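Long-range contact in citrate synthase (Mycobacterium tuberculosis, PDB 4TVM), which catalyses the condensation of acetyl-CoA with oxaloacetate, with hydrolysis of the thioester, to give citrate and CoA in the Krebs cycle: residues C236-V241 with P393-H398. Sequence-based numbering, arbitrary orientation.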
loop_
_atom_site.group_PDB
_atom_site.type_symbol
_atom_site.label_atom_id
_atom_site.label_comp_id
_atom_site.label_asym_id
_atom_site.label_seq_id
_atom_site.Cartn_x
_atom_site.Cartn_y
_atom_site.Cartn_z
ATOM N N CYS A 236 1.965 10.429 -2.360
ATOM C CA CYS A 236 2.246 9.043 -2.594
ATOM C C CYS A 236 1.609 8.200 -1.500
ATOM O O CYS A 236 0.826 7.303 -1.783
ATOM C CB CYS A 236 3.749 8.791 -2.604
ATOM S SG CYS A 236 4.220 7.035 -2.777
ATOM N N SER A 237 1.935 8.547 -0.264
ATOM C CA SER A 237 1.541 7.827 0.911
ATOM C C SER A 237 0.055 7.821 1.075
ATOM O O SER A 237 -0.546 6.838 1.501
ATOM C CB SER A 237 2.106 8.520 2.149
ATOM O OG SER A 237 1.656 9.890 2.174
ATOM N N THR A 238 -0.566 8.937 0.787
ATOM C CA THR A 238 -1.988 9.043 1.078
ATOM C C THR A 238 -2.801 8.569 -0.104
ATOM O O THR A 238 -3.919 8.118 0.065
ATOM C CB THR A 238 -2.373 10.487 1.453
ATOM O OG1 THR A 238 -2.035 10.715 2.824
ATOM C CG2 THR A 238 -3.882 10.751 1.261
ATOM N N SER A 239 -2.266 8.719 -1.305
ATOM C CA SER A 239 -2.957 8.186 -2.457
ATOM C C SER A 239 -2.916 6.691 -2.324
ATOM O O SER A 239 -3.714 6.035 -2.918
ATOM C CB SER A 239 -2.325 8.596 -3.765
ATOM O OG SER A 239 -2.658 9.935 -4.061
ATOM N N THR A 240 -1.969 6.170 -1.546
ATOM C CA THR A 240 -1.872 4.740 -1.292
ATOM C C THR A 240 -2.870 4.289 -0.275
ATOM O O THR A 240 -3.424 3.218 -0.391
ATOM C CB THR A 240 -0.501 4.373 -0.754
ATOM O OG1 THR A 240 0.483 4.727 -1.721
ATOM C CG2 THR A 240 -0.434 2.891 -0.481
ATOM N N VAL A 241 -3.103 5.111 0.734
ATOM C CA VAL A 241 -4.151 4.829 1.660
ATOM C C VAL A 241 -5.464 4.866 0.909
ATOM O O VAL A 241 -6.317 4.026 1.092
ATOM C CB VAL A 241 -4.120 5.828 2.788
ATOM C CG1 VAL A 241 -5.314 5.639 3.707
ATOM C CG2 VAL A 241 -2.822 5.677 3.573
ATOM N N PRO A 393 -3.145 11.558 11.119
ATOM C CA PRO A 393 -4.444 12.226 11.019
ATOM C C PRO A 393 -4.873 12.513 9.572
ATOM O O PRO A 393 -6.072 12.477 9.233
ATOM C CB PRO A 393 -4.218 13.526 11.800
ATOM C CG PRO A 393 -2.730 13.679 11.894
ATOM C CD PRO A 393 -2.269 12.271 12.059
ATOM N N GLY A 394 -3.901 12.772 8.717
ATOM C CA GLY A 394 -4.192 13.093 7.331
ATOM C C GLY A 394 -4.594 11.840 6.610
ATOM O O GLY A 394 -5.586 11.816 5.861
ATOM N N TRP A 395 -3.805 10.795 6.812
ATOM C CA TRP A 395 -4.155 9.483 6.284
ATOM C C TRP A 395 -5.566 9.177 6.631
ATOM O O TRP A 395 -6.332 8.752 5.786
ATOM C CB TRP A 395 -3.254 8.388 6.843
ATOM C CG TRP A 395 -1.880 8.391 6.249
ATOM C CD1 TRP A 395 -1.495 8.970 5.104
ATOM C CD2 TRP A 395 -0.718 7.772 6.803
ATOM N NE1 TRP A 395 -0.157 8.763 4.885
ATOM C CE2 TRP A 395 0.350 8.038 5.928
ATOM C CE3 TRP A 395 -0.470 7.042 7.980
ATOM C CZ2 TRP A 395 1.638 7.611 6.174
ATOM C CZ3 TRP A 395 0.823 6.593 8.216
ATOM C CH2 TRP A 395 1.860 6.871 7.308
ATOM N N ILE A 396 -5.927 9.412 7.870
ATOM C CA ILE A 396 -7.253 9.031 8.346
ATOM C C ILE A 396 -8.356 9.888 7.736
ATOM O O ILE A 396 -9.422 9.380 7.386
ATOM C CB ILE A 396 -7.307 9.073 9.885
ATOM C CG1 ILE A 396 -6.468 7.939 10.452
ATOM C CG2 ILE A 396 -8.730 8.909 10.388
ATOM C CD1 ILE A 396 -6.327 7.923 11.964
ATOM N N ALA A 397 -8.098 11.193 7.634
ATOM C CA ALA A 397 -9.073 12.159 7.159
ATOM C C ALA A 397 -9.484 11.870 5.742
ATOM O O ALA A 397 -10.667 11.999 5.407
ATOM C CB ALA A 397 -8.466 13.542 7.236
ATOM N N HIS A 398 -8.485 11.527 4.911
ATOM C CA HIS A 398 -8.683 11.238 3.492
ATOM C C HIS A 398 -9.454 9.951 3.267
ATOM O O HIS A 398 -10.344 9.890 2.437
ATOM C CB HIS A 398 -7.325 11.127 2.785
ATOM C CG HIS A 398 -6.694 12.446 2.494
ATOM N ND1 HIS A 398 -5.925 13.121 3.418
ATOM C CD2 HIS A 398 -6.724 13.226 1.395
ATOM C CE1 HIS A 398 -5.496 14.252 2.888
ATOM N NE2 HIS A 398 -5.971 14.342 1.663
#
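W395 on helix 383-403 turns the edge of its indole to S237 and T238 and one face to V241, so that a single ring meets three residues of helix 236-246. At the edge, the indole N-H is aimed almost straight at the S237 hydroxyl, but the reach from W395 NE1 to S237 OG is 3.5 Å and the bond is weak. T238 OG1 lies beside it, also in the ring plane and nearer to W395 CD1 than to NE1, at an angle unsuited to a hydrogen bond. V241 covers the face with its CG2 branch, 4.1 Å from the centroid of the five-membered ring of W395, a CH-pi contact. With CG1 anti to the backbone N (chi1 174°), CG2 is the branch turned over the indole.

T238 divides its two branches between two aromatic partners. While its hydroxyl lies at the indole edge, its methyl CG2 sits over the imidazole of H398, 3.7 Å from the ring centroid, in a second CH-pi contact. The imidazole is held in its rotation from within its own helix: H398 ND1 donates to G394 O at 2.8 Å with the acceptor in the ring plane. The same carbonyl accepts the backbone N-H of H398 from the opposite face of its plane.

I255 and I259 of helix 251-262 add further packing against W395, whereas S237, its side chain about 6 Å from a bound oxaloacetate, also touches H267 and R391, both of the oxaloacetate pocket. The axes of segments 236-241 and 393-398 come within 9.3 Å and cross at -39°, and the pair exemplifies the close, buried helix-helix packing of the largely helical citrate synthase fold, here in the layer next to the oxaloacetate site.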